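Local coordinates for protein capsid (Human calicivirus NLV/Boxer/2001/US, PDB 4RDL) that forms the norovirus capsid, its protrusion domain, the part present here, binding histo-blood group glycans such as Lewis y tetrasaccharide, at residues T62-A67 against A103-P108; Q47-R52 against S199-P204; M24-V29 against V229-P234. All blocks are in the same frame, centred on the assembly; numbering follows the deposited sequence.

Contact 1 (T62-A67 against A103-P108); sequences TTTVSA and APLGFP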
# COMPACT_ATOMS: atom_id res chain seq x y z
N THR A 62 5.01 12.51 -9.29
CA THR A 62 3.68 12.17 -8.79
C THR A 62 3.77 11.39 -7.47
O THR A 62 2.81 10.75 -7.04
CB THR A 62 2.90 11.35 -9.83
OG1 THR A 62 3.67 10.20 -10.21
CG2 THR A 62 2.64 12.20 -11.07
N THR A 63 4.92 11.47 -6.82
CA THR A 63 5.15 10.67 -5.63
C THR A 63 4.42 11.20 -4.40
O THR A 63 4.42 12.40 -4.13
CB THR A 63 6.65 10.53 -5.33
OG1 THR A 63 7.30 10.00 -6.49
CG2 THR A 63 6.90 9.60 -4.14
N THR A 64 3.81 10.29 -3.65
CA THR A 64 3.24 10.67 -2.38
C THR A 64 3.70 9.70 -1.28
O THR A 64 4.62 8.92 -1.49
CB THR A 64 1.70 10.86 -2.46
OG1 THR A 64 1.22 11.52 -1.28
CG2 THR A 64 0.98 9.53 -2.68
N VAL A 65 3.07 9.78 -0.11
CA VAL A 65 3.59 9.14 1.08
C VAL A 65 3.21 7.66 1.21
O VAL A 65 4.08 6.82 1.50
CB VAL A 65 3.14 9.92 2.34
CG1 VAL A 65 3.53 9.19 3.61
CG2 VAL A 65 3.71 11.33 2.33
N SER A 66 1.93 7.35 1.03
CA SER A 66 1.44 6.00 1.32
C SER A 66 1.49 5.04 0.13
O SER A 66 1.12 5.41 -1.00
CB SER A 66 0.01 6.06 1.86
OG SER A 66 -0.48 4.76 2.15
N ALA A 67 1.91 3.81 0.39
CA ALA A 67 1.87 2.77 -0.63
C ALA A 67 0.44 2.49 -1.10
O ALA A 67 0.24 1.94 -2.17
CB ALA A 67 2.52 1.48 -0.12
N ALA A 103 0.71 14.80 -12.85
CA ALA A 103 -0.59 14.15 -12.84
C ALA A 103 -0.96 14.03 -11.38
O ALA A 103 -0.16 14.38 -10.51
CB ALA A 103 -0.48 12.75 -13.49
N PRO A 104 -2.19 13.58 -11.08
CA PRO A 104 -2.52 13.39 -9.67
C PRO A 104 -1.51 12.48 -8.96
O PRO A 104 -0.92 11.59 -9.59
CB PRO A 104 -3.89 12.71 -9.72
CG PRO A 104 -4.48 13.20 -11.02
CD PRO A 104 -3.32 13.27 -11.97
N LEU A 105 -1.30 12.69 -7.67
CA LEU A 105 -0.34 11.88 -6.94
C LEU A 105 -0.70 10.40 -7.00
O LEU A 105 -1.88 10.03 -6.92
CB LEU A 105 -0.22 12.34 -5.49
CG LEU A 105 0.15 13.82 -5.33
CD1 LEU A 105 0.37 14.16 -3.86
CD2 LEU A 105 1.40 14.15 -6.15
N GLY A 106 0.31 9.55 -7.17
CA GLY A 106 0.11 8.10 -7.25
C GLY A 106 -0.19 7.58 -8.66
O GLY A 106 -0.15 6.38 -8.90
N PHE A 107 -0.50 8.48 -9.59
CA PHE A 107 -0.88 8.09 -10.94
C PHE A 107 0.17 7.14 -11.54
O PHE A 107 1.36 7.38 -11.40
CB PHE A 107 -1.02 9.35 -11.81
CG PHE A 107 -1.76 9.12 -13.10
CD1 PHE A 107 -3.14 9.32 -13.17
CD2 PHE A 107 -1.10 8.74 -14.25
CE1 PHE A 107 -3.84 9.12 -14.35
CE2 PHE A 107 -1.78 8.54 -15.44
CZ PHE A 107 -3.15 8.74 -15.50
N PRO A 108 -0.26 6.06 -12.21
CA PRO A 108 0.71 5.13 -12.80
C PRO A 108 1.74 5.85 -13.68
O PRO A 108 1.38 6.72 -14.48
CB PRO A 108 -0.16 4.22 -13.67
CG PRO A 108 -1.48 4.22 -12.99
CD PRO A 108 -1.65 5.65 -12.49
O HOH W 1 2.96 9.15 -12.68
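F107 meets T62 through its backbone carbonyl, while its ring turns away from 62-67. One face of that ring carries P108 CD, 3.5 Å above the plane and offset toward the rim. M73, L88 and P147 also touch the F107 side chain. The flat group at the centre of the contact is the peptide carbonyl of T62. G106 N lies in its plane and donates to T62 O at 2.8 Å, with a nearly straight N-H...O angle of 168°. L105 CA adds a CA-H...O contact to the same T62 O at 3.3 Å. This is the corner of a type II beta turn from P104 to F107, closed by F107 N to P104 O. The positive phi of G106 suits the third position of such a turn. The turn presents the N-H of G106 to a loop that has no regular structure.

The T62 side chain works with both branches. With chi1 at 55°, OG1 sits between the backbone N and the carbonyl carbon and accepts from water 1. The water donates to T62 OG1 and to F107 O, at 2.7 Å for F107 O, and so bridges the two loops. N50 also bonds to both, its OD1 with T62 OG1 and its ND2 with F107 O. The other branch, T62 CG2, lies 3.6 Å from A103 O and touches A103 CB. Further along, T64 and L105 cross at about a right angle. L105 CD1 rests 3.8 Å from T64 CB, and L105 CD2 lies over the T62 peptide.

The contact probably lies at the junction of the P1 and P2 subdomains. F107 and P104 pack on strand 83-89, and F107 and P108 on strand 72-80. From 62-67, T63 and V65 touch helix 235-244, and the S66 hydroxyl bonds to E236 of the second subunit.

Contact 2 (Q47-R52 against S199-P204); sequences QFQNGR and SQLAPP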
# COMPACT_ATOMS: atom_id res chain seq x y z
N GLN A 47 13.56 7.71 -15.36
CA GLN A 47 12.94 8.98 -15.02
C GLN A 47 11.55 8.68 -14.47
O GLN A 47 10.54 9.26 -14.90
CB GLN A 47 12.88 9.94 -16.21
CG GLN A 47 12.42 11.34 -15.81
CD GLN A 47 12.50 12.36 -16.93
OE1 GLN A 47 12.86 12.04 -18.06
NE2 GLN A 47 12.17 13.61 -16.61
N PHE A 48 11.51 7.74 -13.53
CA PHE A 48 10.26 7.36 -12.89
C PHE A 48 9.66 8.59 -12.22
O PHE A 48 10.39 9.49 -11.79
CB PHE A 48 10.50 6.25 -11.88
CG PHE A 48 11.25 5.08 -12.44
CD1 PHE A 48 11.05 4.67 -13.75
CD2 PHE A 48 12.18 4.40 -11.66
CE1 PHE A 48 11.77 3.60 -14.28
CE2 PHE A 48 12.88 3.33 -12.18
CZ PHE A 48 12.69 2.93 -13.49
N GLN A 49 8.34 8.64 -12.14
CA GLN A 49 7.67 9.76 -11.49
C GLN A 49 7.16 9.38 -10.11
O GLN A 49 6.89 10.26 -9.28
CB GLN A 49 6.55 10.30 -12.37
CG GLN A 49 7.07 10.87 -13.67
CD GLN A 49 8.09 11.96 -13.43
OE1 GLN A 49 7.81 12.94 -12.74
NE2 GLN A 49 9.29 11.79 -13.98
N ASN A 50 7.03 8.08 -9.87
CA ASN A 50 6.74 7.56 -8.55
C ASN A 50 8.02 7.07 -7.88
O ASN A 50 9.01 6.79 -8.55
CB ASN A 50 5.67 6.48 -8.61
CG ASN A 50 4.29 7.05 -8.91
OD1 ASN A 50 3.94 8.12 -8.40
ND2 ASN A 50 3.52 6.36 -9.73
N GLY A 51 8.00 7.00 -6.55
CA GLY A 51 9.19 6.67 -5.76
C GLY A 51 10.27 7.74 -5.80
O GLY A 51 11.44 7.43 -5.55
N ARG A 52 9.89 8.98 -6.12
CA ARG A 52 10.85 10.08 -6.25
C ARG A 52 10.77 11.05 -5.07
O ARG A 52 9.70 11.61 -4.80
CB ARG A 52 10.63 10.84 -7.56
CG ARG A 52 10.67 9.97 -8.81
CD ARG A 52 12.05 9.31 -9.02
NE ARG A 52 13.15 10.28 -9.10
CZ ARG A 52 13.60 10.82 -10.24
NH1 ARG A 52 13.06 10.48 -11.40
NH2 ARG A 52 14.61 11.68 -10.21
N SER A 199 4.61 20.04 -16.03
CA SER A 199 5.46 20.72 -15.06
C SER A 199 5.79 19.80 -13.89
O SER A 199 5.09 18.82 -13.63
CB SER A 199 4.82 22.02 -14.58
OG SER A 199 3.45 21.84 -14.27
N GLN A 200 6.89 20.10 -13.21
CA GLN A 200 7.28 19.38 -12.01
C GLN A 200 7.57 17.90 -12.23
O GLN A 200 7.38 17.08 -11.33
CB GLN A 200 6.21 19.56 -10.92
CG GLN A 200 6.04 21.01 -10.49
CD GLN A 200 7.34 21.63 -10.01
OE1 GLN A 200 8.07 21.03 -9.21
NE2 GLN A 200 7.65 22.82 -10.50
N LEU A 201 8.04 17.55 -13.42
CA LEU A 201 8.54 16.20 -13.64
C LEU A 201 9.77 15.97 -12.79
O LEU A 201 10.66 16.83 -12.71
CB LEU A 201 8.90 15.98 -15.11
CG LEU A 201 7.79 15.77 -16.13
CD1 LEU A 201 8.37 15.88 -17.54
CD2 LEU A 201 7.13 14.41 -15.93
N ALA A 202 9.83 14.82 -12.13
CA ALA A 202 11.06 14.41 -11.48
C ALA A 202 12.10 14.21 -12.58
O ALA A 202 11.77 13.71 -13.65
CB ALA A 202 10.83 13.14 -10.70
N PRO A 203 13.34 14.63 -12.34
CA PRO A 203 14.35 14.61 -13.41
C PRO A 203 14.88 13.22 -13.76
O PRO A 203 14.74 12.28 -12.97
CB PRO A 203 15.49 15.46 -12.82
CG PRO A 203 15.36 15.28 -11.35
CD PRO A 203 13.88 15.18 -11.08
N PRO A 204 15.49 13.09 -14.94
CA PRO A 204 16.18 11.84 -15.30
C PRO A 204 17.36 11.61 -14.36
O PRO A 204 17.92 12.58 -13.85
CB PRO A 204 16.69 12.12 -16.72
CG PRO A 204 15.98 13.35 -17.18
CD PRO A 204 15.68 14.14 -15.95
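L201 touches Q49 with its CD2 branch, 3.6 Å from Q49 CD, where two loops of the capsid protrusion domain meet, the loop between strands 35-38 and 72-80 and the one between strands 167-177 and 213-220. No strand pairing holds them: side-chain groups of 47-52 bind the backbone of 199-204. At A202 the Q49 amide is used at both ends. A202 N donates to a lone pair of Q49 OE1, in the carbonyl plane, at 2.8 Å. Q49 NE2 gives A202 O a longer but straighter bond of 3.2 Å and also reaches Q47 O. This pairing fixes the rotation of the amide. A202 O takes a second donor, Q47 NE2, at 3.0 Å. A202 CB lies over one face of the R52 guanidinium, offset toward the rim. P203 O receives both terminal nitrogens of R52 end-on, NH1 at 2.9 Å and NH2 at 2.8 Å, with P203 O in the guanidinium plane. R52 NH1 is also held by F48 O, and the chain bends at chi2 and chi3 to get there. The P204 ring lies side by side with the extended Q47 chain, pointing the same way. Its CG comes within 3.5 Å of Q47 OE1.

Contact 3 (M24-V29 against V229-P234); sequences MSNSRV and VPCTLP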
# COMPACT_ATOMS: atom_id res chain seq x y z
N MET A 24 9.36 -4.39 2.37
CA MET A 24 8.98 -3.08 1.85
C MET A 24 8.35 -3.19 0.47
O MET A 24 8.51 -4.19 -0.22
CB MET A 24 10.17 -2.12 1.84
CG MET A 24 10.58 -1.70 3.25
SD MET A 24 11.94 -0.53 3.30
CE MET A 24 13.28 -1.60 2.80
N SER A 25 7.61 -2.15 0.08
CA SER A 25 6.93 -2.13 -1.20
C SER A 25 7.73 -1.47 -2.31
O SER A 25 8.50 -0.53 -2.08
CB SER A 25 5.60 -1.36 -1.05
OG SER A 25 4.86 -1.35 -2.27
N ASN A 26 7.55 -1.96 -3.53
CA ASN A 26 7.93 -1.23 -4.72
C ASN A 26 7.25 0.15 -4.66
O ASN A 26 6.18 0.30 -4.06
CB ASN A 26 7.44 -2.03 -5.95
CG ASN A 26 8.18 -1.68 -7.23
OD1 ASN A 26 7.97 -0.63 -7.84
ND2 ASN A 26 9.04 -2.61 -7.67
N SER A 27 7.86 1.16 -5.28
CA SER A 27 7.24 2.49 -5.32
C SER A 27 6.44 2.77 -6.60
O SER A 27 5.78 3.82 -6.70
CB SER A 27 8.28 3.58 -5.09
OG SER A 27 9.38 3.39 -5.98
N ARG A 28 6.48 1.85 -7.56
CA ARG A 28 5.74 2.02 -8.82
C ARG A 28 4.52 1.10 -8.95
O ARG A 28 3.62 1.37 -9.75
CB ARG A 28 6.68 1.80 -10.01
CG ARG A 28 7.76 2.86 -10.10
CD ARG A 28 8.66 2.60 -11.30
NE ARG A 28 8.02 2.95 -12.56
CZ ARG A 28 8.39 2.46 -13.74
NH1 ARG A 28 9.36 1.55 -13.81
NH2 ARG A 28 7.78 2.87 -14.84
N VAL A 29 4.52 -0.01 -8.21
CA VAL A 29 3.33 -0.85 -8.05
C VAL A 29 3.28 -1.26 -6.58
O VAL A 29 4.31 -1.30 -5.91
CB VAL A 29 3.39 -2.13 -8.92
CG1 VAL A 29 3.23 -1.78 -10.40
CG2 VAL A 29 4.69 -2.89 -8.68
N VAL A 229 9.08 -5.34 -12.34
CA VAL A 229 8.97 -3.89 -12.29
C VAL A 229 10.10 -3.29 -11.47
O VAL A 229 10.26 -3.60 -10.29
CB VAL A 229 7.62 -3.45 -11.68
CG1 VAL A 229 7.60 -1.93 -11.44
CG2 VAL A 229 6.46 -3.89 -12.57
N PRO A 230 10.92 -2.43 -12.11
CA PRO A 230 12.04 -1.77 -11.44
C PRO A 230 11.61 -0.41 -10.88
O PRO A 230 10.82 0.29 -11.51
CB PRO A 230 13.03 -1.56 -12.58
CG PRO A 230 12.13 -1.27 -13.76
CD PRO A 230 10.89 -2.14 -13.56
N CYS A 231 12.12 -0.05 -9.70
CA CYS A 231 11.92 1.28 -9.14
C CYS A 231 13.23 1.72 -8.48
O CYS A 231 14.12 0.90 -8.23
CB CYS A 231 10.75 1.30 -8.14
SG CYS A 231 11.07 0.46 -6.59
N THR A 232 13.38 3.01 -8.22
CA THR A 232 14.65 3.52 -7.69
C THR A 232 14.67 3.69 -6.17
O THR A 232 15.73 3.91 -5.58
CB THR A 232 15.12 4.79 -8.44
OG1 THR A 232 14.00 5.66 -8.68
CG2 THR A 232 15.76 4.42 -9.78
N LEU A 233 13.51 3.58 -5.52
CA LEU A 233 13.45 3.53 -4.05
C LEU A 233 12.27 2.71 -3.57
O LEU A 233 11.19 2.77 -4.16
CB LEU A 233 13.29 4.93 -3.45
CG LEU A 233 14.43 5.94 -3.41
CD1 LEU A 233 13.94 7.29 -2.88
CD2 LEU A 233 15.60 5.40 -2.58
N PRO A 234 12.45 1.97 -2.46
CA PRO A 234 11.29 1.36 -1.80
C PRO A 234 10.34 2.45 -1.31
O PRO A 234 10.79 3.53 -0.90
CB PRO A 234 11.91 0.64 -0.59
CG PRO A 234 13.37 0.47 -0.95
CD PRO A 234 13.71 1.69 -1.75
O HOH W 2 10.91 4.74 -8.31
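S27 OG has two partners, L233 O and water 2. It donates to L233 O at 2.6 Å, nearly along the C=O axis, and accepts from water 2. That water takes the N-H of T232, so it ties the serine to a second point of the same segment, 229-234. A chi1 of 51° sets S27 OG between its own backbone N and carbonyl carbon, where it also lies 3.3 Å from C231 CB. The backbone N of S27 has an unusual acceptor, C231 SG, at 3.5 Å and in an almost straight line (173°).

N26 uses both ends of its amide. N26 OD1 accepts from R28 N at 2.9 Å, on a lone pair, which makes an Asx turn. N26 ND2 bonds to V229 O at 3.1 Å from well above the carbonyl plane, and also to S219. The segment 24-29 thus runs against the end of strand 228-231, which pairs antiparallel with strand 213-220. P234, which follows, stands at the N-cap of helix 235-244.

R28 reaches across with an aliphatic arm and a charged end. Its CG packs on C231 CB. Its NH1 donates to P230 O at 3.0 Å, nearly in the guanidinium plane, and to L185 O. Its NE makes a salt bridge with D109, and F48 adds a cation-pi contact. The D109 carboxylate probably offsets the buried charge.

Apolar groups close both ends of the contact. V29 CG2 and V229 CG1 meet tip to tip at 4.1 Å. M24 SD lies against P234 CB, and P234 CA makes a CA-H...O contact with S25 O, 3.4 Å away.

From the N terminus the chain first passes 24-29, which pairs with 229-234 and closes the widest loop. Within it, 47-52 pairs with 199-204, and within that, 62-67 pairs with 103-108. The three loops are nested and none cross. Contact 3 joins the N-terminal loop to strand 228-231 and the start of helix 235-244. Contact 2 ties the loop before strand 72-80 to the one between strands 167-177 and 213-220; contact 1 ties the same first loop to the one between strands 83-89 and 113-121. Contacts 1 and 2 touch where the R52 backbone N bonds to the T63 hydroxyl, and contacts 2 and 3 where G51 packs on S27. Their centres lie 11 to 13 Å apart.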